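Protein similar to metal-dependent hydrolase (Staphylococcus aureus subsp. aureus Mu50, PDB 3ESH) is probably a metal-dependent hydrolase of the metallo-beta-lactamase superfamily, its exact substrate unknown. Local coordinates at residues N15-G20 against G80-S85; L46-I51 against L248-E253; E140-N145 against K155-Y160. All blocks are in the same frame, centred on the assembly; numbering follows the deposited sequence.

Interaction 1: N15-G20 against G80-S85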
loop_
_atom_site.group_PDB
_atom_site.type_symbol
_atom_site.label_atom_id
_atom_site.label_comp_id
_atom_site.label_asym_id
_atom_site.label_seq_id
_atom_site.Cartn_x
_atom_site.Cartn_y
_atom_site.Cartn_z
ATOM N N ASN A 15 6.861 -33.674 19.230
ATOM C CA ASN A 15 6.446 -33.877 17.851
ATOM C C ASN A 15 4.942 -33.650 17.693
ATOM O O ASN A 15 4.198 -33.604 18.667
ATOM C CB ASN A 15 6.768 -35.306 17.402
ATOM C CG ASN A 15 5.778 -36.322 17.961
ATOM O OD1 ASN A 15 5.761 -36.588 19.169
ATOM N ND2 ASN A 15 4.931 -36.871 17.093
ATOM N N THR A 16 4.513 -33.529 16.442
ATOM C CA THR A 16 3.110 -33.335 16.111
ATOM C C THR A 16 2.813 -34.048 14.792
ATOM O O THR A 16 3.694 -34.207 13.958
ATOM C CB THR A 16 2.767 -31.835 15.938
ATOM O OG1 THR A 16 3.510 -31.299 14.833
ATOM C CG2 THR A 16 3.093 -31.059 17.202
ATOM N N LYS A 17 1.579 -34.501 14.624
ATOM C CA LYS A 17 1.186 -35.155 13.395
ATOM C C LYS A 17 0.125 -34.261 12.764
ATOM O O LYS A 17 -0.974 -34.112 13.304
ATOM C CB LYS A 17 0.647 -36.567 13.669
ATOM C CG LYS A 17 1.726 -37.560 14.138
ATOM C CD LYS A 17 1.340 -39.036 13.899
ATOM C CE LYS A 17 0.453 -39.616 14.987
ATOM N NZ LYS A 17 1.211 -39.793 16.266
HETATM N N MSE A 18 0.484 -33.640 11.639
HETATM C CA MSE A 18 -0.408 -32.744 10.926
HETATM C C MSE A 18 -0.864 -33.380 9.626
HETATM O O MSE A 18 -0.138 -34.169 9.040
HETATM C CB MSE A 18 0.308 -31.427 10.616
HETATM C CG MSE A 18 0.805 -30.650 11.799
HETATM SE SE MSE A 18 -0.608 -30.267 13.015
HETATM C CE MSE A 18 0.033 -31.357 14.439
ATOM N N ASP A 19 -2.064 -33.023 9.178
ATOM C CA ASP A 19 -2.622 -33.539 7.929
ATOM C C ASP A 19 -1.699 -33.220 6.735
ATOM O O ASP A 19 -1.340 -32.078 6.512
ATOM C CB ASP A 19 -4.015 -32.947 7.690
ATOM C CG ASP A 19 -4.673 -33.483 6.421
ATOM O OD1 ASP A 19 -5.230 -34.608 6.444
ATOM O OD2 ASP A 19 -4.615 -32.777 5.382
ATOM N N GLY A 20 -1.324 -34.251 5.977
ATOM C CA GLY A 20 -0.449 -34.054 4.831
ATOM C C GLY A 20 -0.993 -33.077 3.801
ATOM O O GLY A 20 -0.266 -32.217 3.298
ATOM N N GLY A 80 -1.627 -35.397 17.327
ATOM C CA GLY A 80 -0.770 -36.556 17.205
ATOM C C GLY A 80 0.555 -36.519 17.933
ATOM O O GLY A 80 1.578 -36.948 17.397
ATOM N N VAL A 81 0.549 -36.015 19.154
ATOM C CA VAL A 81 1.767 -35.955 19.937
ATOM C C VAL A 81 2.073 -37.348 20.502
ATOM O O VAL A 81 1.261 -37.919 21.228
ATOM C CB VAL A 81 1.603 -34.971 21.104
ATOM C CG1 VAL A 81 2.948 -34.639 21.702
ATOM C CG2 VAL A 81 0.897 -33.730 20.625
ATOM N N ASP A 82 3.233 -37.900 20.167
ATOM C CA ASP A 82 3.604 -39.215 20.683
ATOM C C ASP A 82 4.269 -39.022 22.030
ATOM O O ASP A 82 3.964 -39.725 22.995
ATOM C CB ASP A 82 4.570 -39.923 19.733
ATOM C CG ASP A 82 4.005 -40.068 18.347
ATOM O OD1 ASP A 82 2.865 -40.573 18.209
ATOM O OD2 ASP A 82 4.706 -39.675 17.391
ATOM N N GLU A 83 5.187 -38.062 22.076
ATOM C CA GLU A 83 5.919 -37.733 23.287
ATOM C C GLU A 83 5.984 -36.218 23.387
ATOM O O GLU A 83 5.989 -35.525 22.377
ATOM C CB GLU A 83 7.347 -38.301 23.227
ATOM C CG GLU A 83 8.213 -37.685 22.114
ATOM C CD GLU A 83 9.651 -38.199 22.106
ATOM O OE1 GLU A 83 10.384 -37.945 23.086
ATOM O OE2 GLU A 83 10.053 -38.857 21.117
ATOM N N GLU A 84 6.014 -35.705 24.608
ATOM C CA GLU A 84 6.114 -34.272 24.820
ATOM C C GLU A 84 7.599 -33.943 24.823
ATOM O O GLU A 84 8.442 -34.824 24.630
ATOM C CB GLU A 84 5.482 -33.874 26.155
ATOM C CG GLU A 84 3.955 -33.816 26.134
ATOM C CD GLU A 84 3.353 -33.547 27.509
ATOM O OE1 GLU A 84 3.320 -34.477 28.350
ATOM O OE2 GLU A 84 2.921 -32.404 27.757
ATOM N N SER A 85 7.914 -32.680 25.062
ATOM C CA SER A 85 9.286 -32.204 25.061
ATOM C C SER A 85 10.241 -32.880 26.049
ATOM O O SER A 85 9.853 -33.258 27.148
ATOM C CB SER A 85 9.281 -30.688 25.289
ATOM O OG SER A 85 10.584 -30.144 25.259
#
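Asn15 and Asp82 join their flat ends side by side, the amide and carboxylate planes turned only 18° apart although the two side chains cross at about a right angle. Asn15 OD1 accepts the backbone N-H of Asp82 (OD1 to Asp82 N 3.0 Å) and a longer, weak but nearly straight bond from Glu83 (OD1 to Glu83 N 3.3 Å). At the other end of the amide, Asn15 ND2 gives a weak, bent bond to Asp82 OD2 (2.8 Å). Asp82 OD1 is taken by Lys17, in a salt bridge to NZ of 2.7 Å. Bends at chi3 (-83°) and chi4 bring the same ammonium group over Gly80, where NZ donates to Gly80 O (3.1 Å) from 46° out of the carbonyl plane. This contact fastens the edge of the two-stranded ribbon 15-19/43-47 to the end of helix 73-78, where Gly80, at positive phi, is the C-prime residue of a Schellman motif. Lys17 CB packs on Gly80 CA at 3.8 Å. Val81, whose side chain sets out away from the strand overall, still lays CG1 3.4 Å from Asn15 O. Farther out, Asn45 OD1 of strand 43-47 takes a further weak bond from Asn15 ND2, and a backbone hydrogen bond ties Lys17 to Phe79.

Interaction 2: L46-I51 against L248-E253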
loop_
_atom_site.group_PDB
_atom_site.type_symbol
_atom_site.label_atom_id
_atom_site.label_comp_id
_atom_site.label_asym_id
_atom_site.label_seq_id
_atom_site.Cartn_x
_atom_site.Cartn_y
_atom_site.Cartn_z
ATOM N N LEU A 46 5.693 -34.789 12.126
ATOM C CA LEU A 46 6.535 -33.608 12.162
ATOM C C LEU A 46 7.166 -33.325 13.513
ATOM O O LEU A 46 6.513 -32.804 14.420
ATOM C CB LEU A 46 5.747 -32.365 11.744
ATOM C CG LEU A 46 5.211 -32.235 10.317
ATOM C CD1 LEU A 46 4.351 -30.998 10.259
ATOM C CD2 LEU A 46 6.353 -32.152 9.303
ATOM N N PRO A 47 8.452 -33.666 13.670
ATOM C CA PRO A 47 9.115 -33.402 14.943
ATOM C C PRO A 47 9.119 -31.883 15.189
ATOM O O PRO A 47 9.092 -31.092 14.243
ATOM C CB PRO A 47 10.541 -33.911 14.717
ATOM C CG PRO A 47 10.363 -34.979 13.707
ATOM C CD PRO A 47 9.330 -34.420 12.763
ATOM N N THR A 48 9.141 -31.496 16.460
ATOM C CA THR A 48 9.233 -30.089 16.827
ATOM C C THR A 48 10.529 -30.052 17.648
ATOM O O THR A 48 10.504 -30.060 18.879
ATOM C CB THR A 48 8.026 -29.637 17.680
ATOM O OG1 THR A 48 7.964 -30.424 18.882
ATOM C CG2 THR A 48 6.723 -29.805 16.904
ATOM N N HIS A 49 11.657 -30.047 16.938
ATOM C CA HIS A 49 12.984 -30.067 17.557
ATOM C C HIS A 49 13.752 -28.745 17.488
ATOM O O HIS A 49 14.310 -28.387 16.454
ATOM C CB HIS A 49 13.855 -31.164 16.921
ATOM C CG HIS A 49 13.337 -32.560 17.115
ATOM N ND1 HIS A 49 12.351 -32.879 18.020
ATOM C CD2 HIS A 49 13.678 -33.721 16.505
ATOM C CE1 HIS A 49 12.100 -34.179 17.957
ATOM N NE2 HIS A 49 12.891 -34.710 17.046
ATOM N N PRO A 50 13.798 -28.002 18.600
ATOM C CA PRO A 50 14.530 -26.734 18.562
ATOM C C PRO A 50 15.996 -26.898 18.163
ATOM O O PRO A 50 16.572 -27.965 18.315
ATOM C CB PRO A 50 14.351 -26.204 19.975
ATOM C CG PRO A 50 12.960 -26.667 20.300
ATOM C CD PRO A 50 13.006 -28.112 19.836
ATOM N N ILE A 51 16.591 -25.826 17.653
ATOM C CA ILE A 51 17.976 -25.853 17.221
ATOM C C ILE A 51 18.885 -25.143 18.208
ATOM O O ILE A 51 18.794 -23.930 18.385
ATOM C CB ILE A 51 18.113 -25.199 15.824
ATOM C CG1 ILE A 51 17.266 -25.982 14.819
ATOM C CG2 ILE A 51 19.580 -25.139 15.399
ATOM C CD1 ILE A 51 17.264 -25.411 13.417
ATOM N N LEU A 248 19.165 -26.230 7.706
ATOM C CA LEU A 248 18.764 -26.834 8.972
ATOM C C LEU A 248 17.239 -26.956 9.030
ATOM O O LEU A 248 16.515 -26.076 8.558
ATOM C CB LEU A 248 19.257 -25.988 10.141
ATOM C CG LEU A 248 20.755 -25.664 10.170
ATOM C CD1 LEU A 248 21.105 -24.892 11.442
ATOM C CD2 LEU A 248 21.547 -26.954 10.094
ATOM N N PHE A 249 16.753 -28.048 9.614
ATOM C CA PHE A 249 15.326 -28.289 9.716
ATOM C C PHE A 249 14.850 -28.478 11.138
ATOM O O PHE A 249 15.584 -28.951 11.999
ATOM C CB PHE A 249 14.952 -29.494 8.869
ATOM C CG PHE A 249 15.154 -29.266 7.404
ATOM C CD1 PHE A 249 14.199 -28.556 6.661
ATOM C CD2 PHE A 249 16.331 -29.687 6.774
ATOM C CE1 PHE A 249 14.415 -28.269 5.319
ATOM C CE2 PHE A 249 16.551 -29.407 5.435
ATOM C CZ PHE A 249 15.594 -28.692 4.702
ATOM N N TYR A 250 13.603 -28.095 11.368
ATOM C CA TYR A 250 12.984 -28.168 12.678
ATOM C C TYR A 250 11.907 -29.237 12.650
ATOM O O TYR A 250 11.683 -29.915 13.645
ATOM C CB TYR A 250 12.358 -26.803 12.999
ATOM C CG TYR A 250 11.554 -26.705 14.284
ATOM C CD1 TYR A 250 12.160 -26.349 15.489
ATOM C CD2 TYR A 250 10.173 -26.898 14.278
ATOM C CE1 TYR A 250 11.404 -26.176 16.655
ATOM C CE2 TYR A 250 9.411 -26.726 15.433
ATOM C CZ TYR A 250 10.034 -26.363 16.617
ATOM O OH TYR A 250 9.270 -26.165 17.743
ATOM N N HIS A 251 11.260 -29.372 11.491
ATOM C CA HIS A 251 10.160 -30.319 11.286
ATOM C C HIS A 251 10.457 -31.602 10.518
ATOM O O HIS A 251 9.614 -32.503 10.501
ATOM C CB HIS A 251 8.996 -29.650 10.542
ATOM C CG HIS A 251 8.179 -28.719 11.378
ATOM N ND1 HIS A 251 7.741 -29.047 12.641
ATOM C CD2 HIS A 251 7.671 -27.497 11.106
ATOM C CE1 HIS A 251 6.991 -28.064 13.111
ATOM N NE2 HIS A 251 6.934 -27.111 12.196
ATOM N N ASP A 252 11.600 -31.696 9.851
ATOM C CA ASP A 252 11.859 -32.902 9.068
ATOM C C ASP A 252 12.161 -34.124 9.948
ATOM O O ASP A 252 13.117 -34.126 10.712
ATOM C CB ASP A 252 12.993 -32.640 8.060
ATOM C CG ASP A 252 12.963 -33.602 6.884
ATOM O OD1 ASP A 252 13.178 -33.155 5.734
ATOM O OD2 ASP A 252 12.726 -34.809 7.114
ATOM N N GLU A 253 11.345 -35.165 9.828
ATOM C CA GLU A 253 11.536 -36.368 10.634
ATOM C C GLU A 253 12.792 -37.169 10.321
ATOM O O GLU A 253 13.370 -37.778 11.219
ATOM C CB GLU A 253 10.330 -37.309 10.519
ATOM C CG GLU A 253 10.088 -37.870 9.118
ATOM C CD GLU A 253 8.908 -38.845 9.054
ATOM O OE1 GLU A 253 8.322 -38.994 7.947
ATOM O OE2 GLU A 253 8.577 -39.462 10.092
HETATM O O HOH W 1 15.716 -29.128 14.624
#
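Tyr250 lays one ring face against the backbone of 48-49: His49 N stands 3.8 Å above its centre, and the carbonyl carbon of Thr48 lies on the same side, nearer the rim. The ring reaches this place with CG anti to the backbone N (chi1 175°). Pro50 CG lies 4.0 Å from Tyr250 CE1, while Thr48 CB approaches the phenol oxygen, which is hydrogen-bonded to Asp112 O. His251 CG lies beside its own backbone N (chi1 -75°), which turns the imidazole edge to Pro47: ND1 donates to Pro47 O at 2.9 Å, the acceptor 17° out of the ring plane. The CA-H of His251 adds a weaker CA-H...O contact to the same oxygen (His251 CA to Pro47 O 3.2 Å). Tyr250 CD2 sits over one face of the imidazole. His49 N, in turn, donates almost straight to Tyr250 O (3.3 Å).

In this metallo-beta-lactamase superfamily fold the contact joins the chain between strands 43-47 and 51-54 to the loop linking strands 246-248 and 255-259, and thus the two large mixed sheets. His251 also touches Asp206, which with His110 and His185 may form an empty metal site, and both rings meet His113; the contact therefore probably borders the active site.

Leu46 CD2 lies 3.5 Å from His251 O, and Pro47 CD comes to 3.0 Å from that same oxygen, its ring resting also on Glu253 CA and CB. Ile51 makes an apolar contact with Leu248, CD1 to Leu248 CB 3.9 Å. A water modelled between His49 O and Phe249 O, at distances short enough to be doubtful, appears to bridge the two carbonyls.

Interaction 3: E140-N145 against K155-Y160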
loop_
_atom_site.group_PDB
_atom_site.type_symbol
_atom_site.label_atom_id
_atom_site.label_comp_id
_atom_site.label_asym_id
_atom_site.label_seq_id
_atom_site.Cartn_x
_atom_site.Cartn_y
_atom_site.Cartn_z
ATOM N N GLU A 140 0.455 -10.007 16.070
ATOM C CA GLU A 140 -0.624 -10.909 15.718
ATOM C C GLU A 140 -0.729 -12.024 16.760
ATOM O O GLU A 140 -1.814 -12.528 17.050
ATOM C CB GLU A 140 -0.424 -11.495 14.311
ATOM C CG GLU A 140 -1.492 -12.532 13.975
ATOM C CD GLU A 140 -1.545 -12.912 12.503
ATOM O OE1 GLU A 140 -0.510 -12.807 11.817
ATOM O OE2 GLU A 140 -2.631 -13.334 12.045
ATOM N N PHE A 141 0.407 -12.405 17.324
ATOM C CA PHE A 141 0.413 -13.451 18.330
ATOM C C PHE A 141 -0.515 -13.092 19.504
ATOM O O PHE A 141 -1.232 -13.952 20.018
ATOM C CB PHE A 141 1.831 -13.681 18.851
ATOM C CG PHE A 141 1.875 -14.477 20.112
ATOM C CD1 PHE A 141 1.451 -15.802 20.119
ATOM C CD2 PHE A 141 2.305 -13.896 21.301
ATOM C CE1 PHE A 141 1.452 -16.545 21.297
ATOM C CE2 PHE A 141 2.309 -14.628 22.491
ATOM C CZ PHE A 141 1.883 -15.954 22.491
ATOM N N ILE A 142 -0.502 -11.827 19.919
ATOM C CA ILE A 142 -1.342 -11.401 21.027
ATOM C C ILE A 142 -2.700 -10.908 20.567
ATOM O O ILE A 142 -3.607 -10.765 21.375
ATOM C CB ILE A 142 -0.673 -10.288 21.884
ATOM C CG1 ILE A 142 -0.422 -9.052 21.041
ATOM C CG2 ILE A 142 0.636 -10.801 22.490
ATOM C CD1 ILE A 142 0.164 -7.903 21.836
ATOM N N ALA A 143 -2.834 -10.642 19.271
ATOM C CA ALA A 143 -4.106 -10.189 18.693
ATOM C C ALA A 143 -4.383 -10.997 17.424
ATOM O O ALA A 143 -4.390 -10.457 16.325
ATOM C CB ALA A 143 -4.044 -8.683 18.362
ATOM N N PRO A 144 -4.605 -12.307 17.571
ATOM C CA PRO A 144 -4.875 -13.166 16.417
ATOM C C PRO A 144 -6.284 -13.007 15.854
ATOM O O PRO A 144 -7.204 -12.695 16.599
ATOM C CB PRO A 144 -4.639 -14.565 16.982
ATOM C CG PRO A 144 -5.172 -14.411 18.406
ATOM C CD PRO A 144 -4.601 -13.086 18.826
ATOM N N ASN A 145 -6.433 -13.241 14.547
ATOM C CA ASN A 145 -7.726 -13.159 13.857
ATOM C C ASN A 145 -8.459 -14.516 13.932
ATOM O O ASN A 145 -7.933 -15.450 14.517
ATOM C CB ASN A 145 -7.500 -12.726 12.402
ATOM C CG ASN A 145 -6.490 -13.611 11.683
ATOM O OD1 ASN A 145 -5.505 -13.134 11.107
ATOM N ND2 ASN A 145 -6.728 -14.910 11.720
ATOM N N LYS A 155 -2.700 -19.046 26.034
ATOM C CA LYS A 155 -2.091 -20.026 26.906
ATOM C C LYS A 155 -0.564 -20.068 26.790
ATOM O O LYS A 155 0.109 -20.621 27.653
ATOM C CB LYS A 155 -2.686 -21.392 26.586
ATOM C CG LYS A 155 -2.207 -22.510 27.465
ATOM C CD LYS A 155 -3.110 -23.730 27.328
ATOM C CE LYS A 155 -3.055 -24.342 25.941
ATOM N NZ LYS A 155 -3.818 -25.615 25.923
ATOM N N ASN A 156 -0.027 -19.473 25.729
ATOM C CA ASN A 156 1.417 -19.447 25.474
ATOM C C ASN A 156 2.110 -18.142 25.857
ATOM O O ASN A 156 3.275 -17.944 25.526
ATOM C CB ASN A 156 1.706 -19.739 23.991
ATOM C CG ASN A 156 1.475 -21.199 23.613
ATOM O OD1 ASN A 156 1.435 -21.536 22.438
ATOM N ND2 ASN A 156 1.329 -22.068 24.613
ATOM N N LYS A 157 1.389 -17.256 26.538
ATOM C CA LYS A 157 1.955 -15.988 26.990
ATOM C C LYS A 157 2.753 -16.255 28.276
ATOM O O LYS A 157 2.563 -17.298 28.910
ATOM C CB LYS A 157 0.839 -14.992 27.290
ATOM C CG LYS A 157 -0.006 -14.580 26.098
ATOM C CD LYS A 157 -0.661 -13.242 26.374
ATOM C CE LYS A 157 -1.411 -12.692 25.169
ATOM N NZ LYS A 157 -2.656 -13.437 24.883
ATOM N N GLY A 158 3.639 -15.331 28.658
ATOM C CA GLY A 158 4.396 -15.540 29.879
ATOM C C GLY A 158 5.622 -14.695 30.170
ATOM O O GLY A 158 6.067 -13.907 29.338
ATOM N N ASP A 159 6.155 -14.892 31.378
ATOM C CA ASP A 159 7.339 -14.205 31.920
ATOM C C ASP A 159 8.416 -13.840 30.925
ATOM O O ASP A 159 9.059 -12.804 31.065
ATOM C CB ASP A 159 8.009 -15.062 33.005
ATOM C CG ASP A 159 7.292 -15.001 34.318
ATOM O OD1 ASP A 159 6.061 -15.208 34.334
ATOM O OD2 ASP A 159 7.962 -14.747 35.340
ATOM N N TYR A 160 8.639 -14.719 29.953
ATOM C CA TYR A 160 9.667 -14.479 28.953
ATOM C C TYR A 160 9.420 -13.129 28.308
ATOM O O TYR A 160 10.366 -12.432 27.952
ATOM C CB TYR A 160 9.677 -15.587 27.890
ATOM C CG TYR A 160 8.410 -15.712 27.071
ATOM C CD1 TYR A 160 8.164 -14.879 25.983
ATOM C CD2 TYR A 160 7.459 -16.667 27.385
ATOM C CE1 TYR A 160 7.002 -15.001 25.234
ATOM C CE2 TYR A 160 6.290 -16.800 26.650
ATOM C CZ TYR A 160 6.069 -15.966 25.577
ATOM O OH TYR A 160 4.915 -16.113 24.850
HETATM O O HOH W 2 -2.278 -15.185 22.215
#
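The Phe141 ring presents its edge to the backbone of 156-157, with Asn156 O and Lys157 N near the ring plane and CZ 3.9 Å from Asn156 O. Here, within the metallo-beta-lactamase superfamily fold, the last turn of helix 135-142 packs on the loop that leads to strand 164-167. A water lies off one face of Phe141, displaced toward the rim. The Tyr160 ring has Gly158 O over one face, also toward the rim, and Asn156 O in plane at its edge. The Asn156 amide is nearly coplanar with the Phe141 ring, 14° apart; of its side chain, CB comes nearest, 4.1 Å from Phe141 CZ. Phe141 reaches across with CG anti to the backbone N (chi1 165°), and its ring also meets Trp138. Tyr160 comes from the opposite direction, bringing OH to 3.8 Å from Phe141 CE2. Ile142 and Lys157 cross at about a right angle, Ile142 CG2 resting 3.9 Å from Lys157 CE. The lysine chain bends about its CD-CE bond (chi4 72°), and NZ forms a salt bridge with Asp154 and donates to a water that lies within bonding distance of Phe141 O. Tyr160 OH donates to Asn156 O within its own loop, at a modelled 2.5 Å that is unusually short.

Overall arrangement
Interactions 1 and 2 adjoin, their centres 11 Å apart, and meet through the two-stranded ribbon: Thr16 of strand 15-19 faces Leu46 of strand 43-47, with Thr16 O 2.8 Å from Leu46 N in a probable hydrogen bond. Their segments alternate along the chain. Loop 80-85 packs on strand 15-19, and loop 248-253 on the end of strand 43-47. Interaction 3 lies 22 Å from both, centre to centre, with nearest atoms about 10 Å away; it follows interaction 1 in sequence and is nested within the long loop closed by interaction 2. It ties a local excursion after helix 135-142. His251 of interaction 2 touches the possible metal site, and Phe141 of interaction 3 lies near it.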